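Local coordinates for Atg1 tMIT (Kluyveromyces marxianus, PDB 4P1N), which forms the tandem MIT region of a serine/threonine protein kinase that is essential in autophagy and required for the formation of autophagosomes, at residues L98-M103 against P180-E185; S118-T123 against Q144-R149. All coordinates share one frame; numbering follows the deposited sequence.

Contact 1 (L98-M103 against P180-E185); sequences LKKLCM and PTIFVE
Met103, on helix 95-129, and Ile182, in the extended chain just ahead of helix 184-204, mark the nearest backbone approach, 7.6 Å from CA to CA. Their CA-CB bonds point toward one another across this interval. The contact is small, burying 149 Å² in all, and Ile182 provides the larger share. Its CD1 does the touching, entering the groove between two residues one helical turn apart: CD1 lies 3.9 Å from Lys100 CG and equally 3.9 Å from Met103 CB. The isoleucine reaches this groove because CG1 stands anti to the carbonyl carbon and chi2 is extended (170°), which carries CD1 well out from its own backbone. Lys100 offers the aliphatic root of its chain, which crosses that of Ile182 at a slant. The methionine presents only CB at close range; beyond it the chain bends at chi2 and chi3, and the side chain also packs on Leu164 of helix 137-170. Ile182 rests in addition on Leu107, so its footing on helix 95-129 runs along one stripe, Lys100, Met103 and Leu107. Nearby, Lys99 NZ makes a salt bridge with Glu179, tying the chain leading into 180-185 to the same helix. Ile182 directly precedes Phe183, which holds the N-cap position of helix 184-204. A residue just ahead of that helix thus packs on helix 95-129, and the contact joins parts of the chain assigned to the two MIT domains, consistent with a tandem MIT architecture.

Contact 2 (S118-T123 against Q144-R149); sequences SSMKLT and QWIRDR
Ile146 divides its two branches between neighbouring residues of helix 95-129, CD1 going to Ser119 and CG2 to Met120. CD1 comes up against the hydroxymethyl group, 3.3 Å from Ser119 OG and 3.7 Å from Ser119 CB, an apolar methyl on a polar atom. On the other branch Met120 SD is 3.4 Å from Ile146 CG2, and the two side chains pass each other pointing in opposite directions. Met120 arrives there by folding at chi2 (-59°) and again at chi3, which brings SD toward helix 137-170 although its CA-CB bond does not point at it. The two segments run antiparallel, as successive helices of the MIT helical bundle, and helix 10-33 closes in on the same spot through Leu17 on Ser119 and Ser18 on Ile146. Shortening Ile146 to an alanine would probably take an apolar partner from Ser119 and from Met120 SD and let the methionine chain turn more freely. Ser119 also serves its own helix: its carbonyl oxygen accepts from both Thr123 N and Thr123 OG1, which approach from opposite faces of its plane. The hydroxyl bond, 2.9 Å from Thr123 OG1 to Ser119 O, is tilted 31° from that plane. Elsewhere on 144-149 the second subunit is met, Asp148 OD2 pairing with Arg149 of that subunit and Trp145 NE1 with its Gln144.

In the fold
The two contacts share helix 95-129 but sit far apart along it, with centres 26 Å apart and nearest atoms about 15 Å apart, on opposite sides of the chain's centre. Both segments of contact 2 fall between the two of contact 1 in the chain. Contact 2 joins helix 95-129 to the next helix, 137-170, inside the first MIT domain, at a buried place beside the second subunit. Contact 1 instead lies at the surface and links that first domain to the approach to helix 184-204 of the second. One long helix thus takes part both in the packing of its own bundle and in the junction between the tandem domains.

Contact 1 (L98-M103 against P180-E185)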
ATOM      1  N   LEU B  98     -29.405   3.273  -6.758  1.00 74.01           N
ATOM      2  CA  LEU B  98     -28.425   2.211  -6.883  1.00 72.56           C
ATOM      3  C   LEU B  98     -27.620   2.347  -8.167  1.00 70.97           C
ATOM      4  O   LEU B  98     -26.381   2.292  -8.144  1.00 63.66           O
ATOM      5  CB  LEU B  98     -29.079   0.829  -6.838  1.00 76.01           C
ATOM      6  CG  LEU B  98     -28.074  -0.306  -6.593  1.00 75.67           C
ATOM      7  CD1 LEU B  98     -27.555  -0.253  -5.157  1.00 75.17           C
ATOM      8  CD2 LEU B  98     -28.676  -1.663  -6.880  1.00 76.85           C
ATOM      9  N   LYS B  99     -28.309   2.528  -9.288  1.00 71.82           N
ATOM     10  CA  LYS B  99     -27.597   2.685 -10.557  1.00 71.16           C
ATOM     11  C   LYS B  99     -26.635   3.889 -10.518  1.00 67.24           C
ATOM     12  O   LYS B  99     -25.538   3.829 -11.075  1.00 60.97           O
ATOM     13  CB  LYS B  99     -28.543   2.846 -11.726  1.00 75.25           C
ATOM     14  CG  LYS B  99     -28.225   1.892 -12.855  1.00 79.41           C
ATOM     15  CD  LYS B  99     -28.685   2.426 -14.199  1.00 84.66           C
ATOM     16  CE  LYS B  99     -27.594   3.266 -14.846  1.00 85.88           C
ATOM     17  NZ  LYS B  99     -27.745   3.259 -16.326  1.00 89.46           N
ATOM     18  N   LYS B 100     -27.058   4.965  -9.865  1.00 65.26           N
ATOM     19  CA  LYS B 100     -26.235   6.155  -9.747  1.00 68.27           C
ATOM     20  C   LYS B 100     -24.970   5.885  -8.899  1.00 61.22           C
ATOM     21  O   LYS B 100     -23.862   6.245  -9.286  1.00 59.80           O
ATOM     22  CB  LYS B 100     -27.049   7.304  -9.142  1.00 74.15           C
ATOM     23  CG  LYS B 100     -26.497   8.665  -9.512  1.00 79.57           C
ATOM     24  CD  LYS B 100     -27.006   9.773  -8.606  1.00 84.62           C
ATOM     25  CE  LYS B 100     -26.595  11.138  -9.159  1.00 87.34           C
ATOM     26  NZ  LYS B 100     -26.171  12.095  -8.095  1.00 87.20           N
ATOM     27  N   LEU B 101     -25.157   5.244  -7.755  1.00 56.49           N
ATOM     28  CA  LEU B 101     -24.066   4.870  -6.900  1.00 57.47           C
ATOM     29  C   LEU B 101     -23.090   3.910  -7.578  1.00 55.56           C
ATOM     30  O   LEU B 101     -21.885   4.039  -7.401  1.00 50.71           O
ATOM     31  CB  LEU B 101     -24.580   4.236  -5.606  1.00 60.55           C
ATOM     32  CG  LEU B 101     -25.195   5.193  -4.583  1.00 63.52           C
ATOM     33  CD1 LEU B 101     -25.858   4.397  -3.466  1.00 67.29           C
ATOM     34  CD2 LEU B 101     -24.168   6.141  -4.009  1.00 60.50           C
ATOM     35  N   CYS B 102     -23.619   2.942  -8.320  1.00 54.65           N
ATOM     36  CA  CYS B 102     -22.800   1.948  -8.997  1.00 54.05           C
ATOM     37  C   CYS B 102     -21.914   2.618 -10.066  1.00 53.51           C
ATOM     38  O   CYS B 102     -20.679   2.365 -10.118  1.00 47.01           O
ATOM     39  CB  CYS B 102     -23.666   0.847  -9.620  1.00 57.71           C
ATOM     40  SG  CYS B 102     -24.300  -0.352  -8.415  1.00 62.02           S
ATOM     41  N   MET B 103     -22.528   3.473 -10.889  1.00 50.58           N
ATOM     42  CA  MET B 103     -21.770   4.235 -11.864  1.00 52.88           C
ATOM     43  C   MET B 103     -20.702   5.117 -11.223  1.00 46.36           C
ATOM     44  O   MET B 103     -19.593   5.134 -11.686  1.00 44.84           O
ATOM     45  CB  MET B 103     -22.663   5.118 -12.741  1.00 56.26           C
ATOM     46  CG  MET B 103     -22.728   4.660 -14.177  1.00 65.18           C
ATOM     47  SD  MET B 103     -21.145   4.837 -15.019  1.00 65.02           S
ATOM     48  CE  MET B 103     -21.637   5.761 -16.485  1.00 71.72           C
ATOM     49  N   PRO B 180     -29.155  11.806 -16.856  1.00 92.21           N
ATOM     50  CA  PRO B 180     -28.075  12.795 -16.944  1.00 89.69           C
ATOM     51  C   PRO B 180     -26.729  12.078 -16.957  1.00 79.39           C
ATOM     52  O   PRO B 180     -26.586  11.101 -16.232  1.00 75.71           O
ATOM     53  CB  PRO B 180     -28.242  13.601 -15.657  1.00 91.68           C
ATOM     54  CG  PRO B 180     -28.868  12.644 -14.694  1.00 91.90           C
ATOM     55  CD  PRO B 180     -29.779  11.786 -15.519  1.00 93.00           C
ATOM     56  N   THR B 181     -25.785  12.520 -17.791  1.00 75.08           N
ATOM     57  CA  THR B 181     -24.508  11.820 -17.926  1.00 73.14           C
ATOM     58  C   THR B 181     -23.648  12.113 -16.703  1.00 69.24           C
ATOM     59  O   THR B 181     -23.504  13.260 -16.292  1.00 71.30           O
ATOM     60  CB  THR B 181     -23.729  12.189 -19.212  1.00 74.00           C
ATOM     61  OG1 THR B 181     -24.431  11.706 -20.358  1.00 77.29           O
ATOM     62  CG2 THR B 181     -22.333  11.543 -19.205  1.00 71.85           C
ATOM     63  N   ILE B 182     -23.106  11.059 -16.114  1.00 64.60           N
ATOM     64  CA  ILE B 182     -22.279  11.188 -14.947  1.00 59.52           C
ATOM     65  C   ILE B 182     -20.858  11.288 -15.422  1.00 57.51           C
ATOM     66  O   ILE B 182     -20.396  10.426 -16.171  1.00 60.52           O
ATOM     67  CB  ILE B 182     -22.445  10.019 -13.988  1.00 58.29           C
ATOM     68  CG1 ILE B 182     -23.900   9.953 -13.526  1.00 60.71           C
ATOM     69  CG2 ILE B 182     -21.507  10.206 -12.788  1.00 57.52           C
ATOM     70  CD1 ILE B 182     -24.276   8.709 -12.755  1.00 60.35           C
ATOM     71  N   PHE B 183     -20.208  12.382 -15.030  1.00 52.86           N
ATOM     72  CA  PHE B 183     -18.825  12.663 -15.342  1.00 51.30           C
ATOM     73  C   PHE B 183     -18.013  12.505 -14.056  1.00 47.30           C
ATOM     74  O   PHE B 183     -18.335  13.102 -13.014  1.00 42.91           O
ATOM     75  CB  PHE B 183     -18.649  14.103 -15.805  1.00 55.64           C
ATOM     76  CG  PHE B 183     -19.141  14.374 -17.201  1.00 62.38           C
ATOM     77  CD1 PHE B 183     -20.407  14.898 -17.413  1.00 64.80           C
ATOM     78  CD2 PHE B 183     -18.325  14.142 -18.308  1.00 66.33           C
ATOM     79  CE1 PHE B 183     -20.861  15.179 -18.696  1.00 67.14           C
ATOM     80  CE2 PHE B 183     -18.781  14.435 -19.600  1.00 67.84           C
ATOM     81  CZ  PHE B 183     -20.049  14.948 -19.785  1.00 67.72           C
ATOM     82  N   VAL B 184     -16.925  11.753 -14.143  1.00 43.69           N
ATOM     83  CA  VAL B 184     -16.053  11.594 -13.001  1.00 40.10           C
ATOM     84  C   VAL B 184     -15.455  12.961 -12.585  1.00 40.98           C
ATOM     85  O   VAL B 184     -15.162  13.212 -11.410  1.00 39.73           O
ATOM     86  CB  VAL B 184     -14.933  10.581 -13.300  1.00 37.52           C
ATOM     87  CG1 VAL B 184     -13.910  11.208 -14.259  1.00 39.44           C
ATOM     88  CG2 VAL B 184     -14.272  10.172 -11.982  1.00 35.04           C
ATOM     89  N   GLU B 185     -15.279  13.879 -13.525  1.00 42.66           N
ATOM     90  CA  GLU B 185     -14.586  15.084 -13.100  1.00 44.37           C
ATOM     91  C   GLU B 185     -15.486  15.993 -12.263  1.00 43.88           C
ATOM     92  O   GLU B 185     -15.013  16.642 -11.343  1.00 44.36           O
ATOM     93  CB  GLU B 185     -13.759  15.783 -14.192  1.00 44.48           C
ATOM     94  CG  GLU B 185     -14.148  15.677 -15.611  1.00 46.73           C
ATOM     95  CD  GLU B 185     -14.177  14.323 -16.237  1.00 45.28           C
ATOM     96  OE1 GLU B 185     -13.190  13.904 -16.865  1.00 48.07           O
ATOM     97  OE2 GLU B 185     -15.266  13.731 -16.237  1.00 45.16           O
TER

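Contact 2 (S118-T123 against Q144-R149)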
ATOM      1  N   SER B 118      -0.213   4.723 -13.567  1.00 37.29           N
ATOM      2  CA  SER B 118       0.770   5.758 -13.838  1.00 40.70           C
ATOM      3  C   SER B 118       1.991   5.604 -12.917  1.00 42.27           C
ATOM      4  O   SER B 118       3.124   5.794 -13.325  1.00 40.57           O
ATOM      5  CB  SER B 118       0.112   7.113 -13.628  1.00 41.30           C
ATOM      6  OG  SER B 118       1.066   8.123 -13.852  1.00 48.17           O
ATOM      7  N   SER B 119       1.720   5.297 -11.650  1.00 39.84           N
ATOM      8  CA  SER B 119       2.732   4.923 -10.662  1.00 42.69           C
ATOM      9  C   SER B 119       3.632   3.762 -11.071  1.00 41.34           C
ATOM     10  O   SER B 119       4.872   3.827 -10.969  1.00 41.72           O
ATOM     11  CB  SER B 119       2.008   4.559  -9.324  1.00 45.33           C
ATOM     12  OG  SER B 119       2.680   5.230  -8.311  1.00 56.16           O
ATOM     13  N   MET B 120       3.022   2.676 -11.516  1.00 41.20           N
ATOM     14  CA  MET B 120       3.790   1.504 -11.911  1.00 46.23           C
ATOM     15  C   MET B 120       4.676   1.795 -13.141  1.00 49.80           C
ATOM     16  O   MET B 120       5.835   1.365 -13.219  1.00 46.85           O
ATOM     17  CB  MET B 120       2.865   0.341 -12.242  1.00 48.73           C
ATOM     18  CG  MET B 120       2.006  -0.131 -11.094  1.00 51.71           C
ATOM     19  SD  MET B 120       3.025  -0.652  -9.715  1.00 54.42           S
ATOM     20  CE  MET B 120       3.353  -2.314 -10.261  1.00 62.26           C
ATOM     21  N   LYS B 121       4.103   2.514 -14.099  1.00 49.23           N
ATOM     22  CA  LYS B 121       4.813   2.915 -15.320  1.00 53.02           C
ATOM     23  C   LYS B 121       6.048   3.763 -15.023  1.00 52.10           C
ATOM     24  O   LYS B 121       7.124   3.497 -15.526  1.00 53.90           O
ATOM     25  CB  LYS B 121       3.865   3.701 -16.225  1.00 55.61           C
ATOM     26  CG  LYS B 121       2.841   2.808 -16.899  1.00 64.25           C
ATOM     27  CD  LYS B 121       1.697   3.600 -17.507  1.00 74.02           C
ATOM     28  CE  LYS B 121       0.699   2.689 -18.222  1.00 78.66           C
ATOM     29  NZ  LYS B 121      -0.433   3.477 -18.792  1.00 79.30           N
ATOM     30  N   LEU B 122       5.872   4.775 -14.189  1.00 48.69           N
ATOM     31  CA  LEU B 122       6.951   5.649 -13.777  1.00 52.18           C
ATOM     32  C   LEU B 122       8.057   4.850 -13.114  1.00 53.90           C
ATOM     33  O   LEU B 122       9.243   5.023 -13.417  1.00 53.78           O
ATOM     34  CB  LEU B 122       6.419   6.697 -12.800  1.00 52.59           C
ATOM     35  CG  LEU B 122       7.343   7.865 -12.448  1.00 57.63           C
ATOM     36  CD1 LEU B 122       7.322   8.905 -13.558  1.00 62.02           C
ATOM     37  CD2 LEU B 122       6.944   8.527 -11.139  1.00 56.92           C
ATOM     38  N   THR B 123       7.657   3.969 -12.203  1.00 50.98           N
ATOM     39  CA  THR B 123       8.584   3.111 -11.505  1.00 52.38           C
ATOM     40  C   THR B 123       9.235   2.147 -12.466  1.00 54.79           C
ATOM     41  O   THR B 123      10.436   1.903 -12.390  1.00 54.40           O
ATOM     42  CB  THR B 123       7.882   2.339 -10.352  1.00 51.13           C
ATOM     43  OG1 THR B 123       7.253   3.274  -9.465  1.00 45.80           O
ATOM     44  CG2 THR B 123       8.886   1.520  -9.580  1.00 54.06           C
ATOM     45  N   GLN B 144       4.430  -2.589  -3.556  1.00 32.75           N
ATOM     46  CA  GLN B 144       3.502  -3.643  -3.103  1.00 33.33           C
ATOM     47  C   GLN B 144       2.088  -3.115  -2.828  1.00 31.11           C
ATOM     48  O   GLN B 144       1.092  -3.694  -3.321  1.00 29.59           O
ATOM     49  CB  GLN B 144       4.060  -4.392  -1.917  1.00 34.07           C
ATOM     50  CG  GLN B 144       5.282  -5.232  -2.331  1.00 36.47           C
ATOM     51  CD  GLN B 144       5.892  -5.965  -1.183  1.00 39.33           C
ATOM     52  OE1 GLN B 144       5.502  -5.770  -0.030  1.00 40.28           O
ATOM     53  NE2 GLN B 144       6.878  -6.839  -1.477  1.00 43.05           N
ATOM     54  N   TRP B 145       2.002  -1.983  -2.113  1.00 30.33           N
ATOM     55  CA  TRP B 145       0.712  -1.337  -1.869  1.00 28.98           C
ATOM     56  C   TRP B 145      -0.036  -0.959  -3.134  1.00 29.51           C
ATOM     57  O   TRP B 145      -1.223  -1.250  -3.264  1.00 29.97           O
ATOM     58  CB  TRP B 145       0.886  -0.123  -0.963  1.00 27.92           C
ATOM     59  CG  TRP B 145      -0.398   0.531  -0.581  1.00 26.79           C
ATOM     60  CD1 TRP B 145      -1.285   0.177   0.436  1.00 26.66           C
ATOM     61  CD2 TRP B 145      -0.995   1.650  -1.259  1.00 25.99           C
ATOM     62  NE1 TRP B 145      -2.367   1.061   0.423  1.00 25.17           N
ATOM     63  CE2 TRP B 145      -2.196   1.967  -0.601  1.00 24.68           C
ATOM     64  CE3 TRP B 145      -0.589   2.445  -2.315  1.00 27.70           C
ATOM     65  CZ2 TRP B 145      -3.016   3.031  -1.017  1.00 25.40           C
ATOM     66  CZ3 TRP B 145      -1.392   3.533  -2.698  1.00 27.25           C
ATOM     67  CH2 TRP B 145      -2.581   3.801  -2.059  1.00 26.10           C
ATOM     68  N   ILE B 146       0.652  -0.285  -4.062  1.00 30.21           N
ATOM     69  CA  ILE B 146       0.076   0.138  -5.336  1.00 28.05           C
ATOM     70  C   ILE B 146      -0.453  -1.064  -6.065  1.00 29.65           C
ATOM     71  O   ILE B 146      -1.572  -1.064  -6.544  1.00 29.58           O
ATOM     72  CB  ILE B 146       1.163   0.862  -6.213  1.00 30.03           C
ATOM     73  CG1 ILE B 146       1.429   2.249  -5.680  1.00 30.50           C
ATOM     74  CG2 ILE B 146       0.753   0.928  -7.677  1.00 30.70           C
ATOM     75  CD1 ILE B 146       2.768   2.843  -6.082  1.00 34.25           C
ATOM     76  N   ARG B 147       0.343  -2.123  -6.119  1.00 32.61           N
ATOM     77  CA  ARG B 147      -0.081  -3.346  -6.776  1.00 34.97           C
ATOM     78  C   ARG B 147      -1.336  -3.978  -6.139  1.00 34.03           C
ATOM     79  O   ARG B 147      -2.253  -4.362  -6.873  1.00 33.29           O
ATOM     80  CB  ARG B 147       1.042  -4.353  -6.819  1.00 37.57           C
ATOM     81  CG  ARG B 147       0.637  -5.671  -7.439  1.00 43.58           C
ATOM     82  CD  ARG B 147       0.583  -6.798  -6.413  1.00 50.43           C
ATOM     83  NE  ARG B 147       1.926  -7.285  -6.132  1.00 53.43           N
ATOM     84  CZ  ARG B 147       2.518  -7.389  -4.930  1.00 53.97           C
ATOM     85  NH1 ARG B 147       1.908  -7.056  -3.770  1.00 51.24           N
ATOM     86  NH2 ARG B 147       3.780  -7.831  -4.909  1.00 52.71           N
ATOM     87  N   ASP B 148      -1.353  -4.064  -4.810  1.00 32.10           N
ATOM     88  CA  ASP B 148      -2.519  -4.563  -4.031  1.00 33.62           C
ATOM     89  C   ASP B 148      -3.751  -3.682  -4.362  1.00 30.69           C
ATOM     90  O   ASP B 148      -4.843  -4.173  -4.580  1.00 30.25           O
ATOM     91  CB  ASP B 148      -2.314  -4.459  -2.479  1.00 34.64           C
ATOM     92  CG  ASP B 148      -1.120  -5.256  -1.900  1.00 41.14           C
ATOM     93  OD1 ASP B 148      -0.868  -6.358  -2.389  1.00 41.03           O
ATOM     94  OD2 ASP B 148      -0.463  -4.774  -0.846  1.00 46.85           O
ATOM     95  N   ARG B 149      -3.595  -2.368  -4.333  1.00 28.22           N
ATOM     96  CA  ARG B 149      -4.748  -1.492  -4.645  1.00 27.60           C
ATOM     97  C   ARG B 149      -5.227  -1.622  -6.071  1.00 29.23           C
ATOM     98  O   ARG B 149      -6.439  -1.624  -6.334  1.00 28.17           O
ATOM     99  CB  ARG B 149      -4.434  -0.021  -4.354  1.00 27.23           C
ATOM    100  CG  ARG B 149      -4.192   0.244  -2.885  1.00 27.60           C
ATOM    101  CD  ARG B 149      -5.456   0.118  -1.982  1.00 27.05           C
ATOM    102  NE  ARG B 149      -5.764  -1.260  -1.653  1.00 28.04           N
ATOM    103  CZ  ARG B 149      -4.978  -2.075  -0.953  1.00 28.48           C
ATOM    104  NH1 ARG B 149      -3.835  -1.663  -0.444  1.00 28.76           N
ATOM    105  NH2 ARG B 149      -5.310  -3.317  -0.780  1.00 29.05           N
TER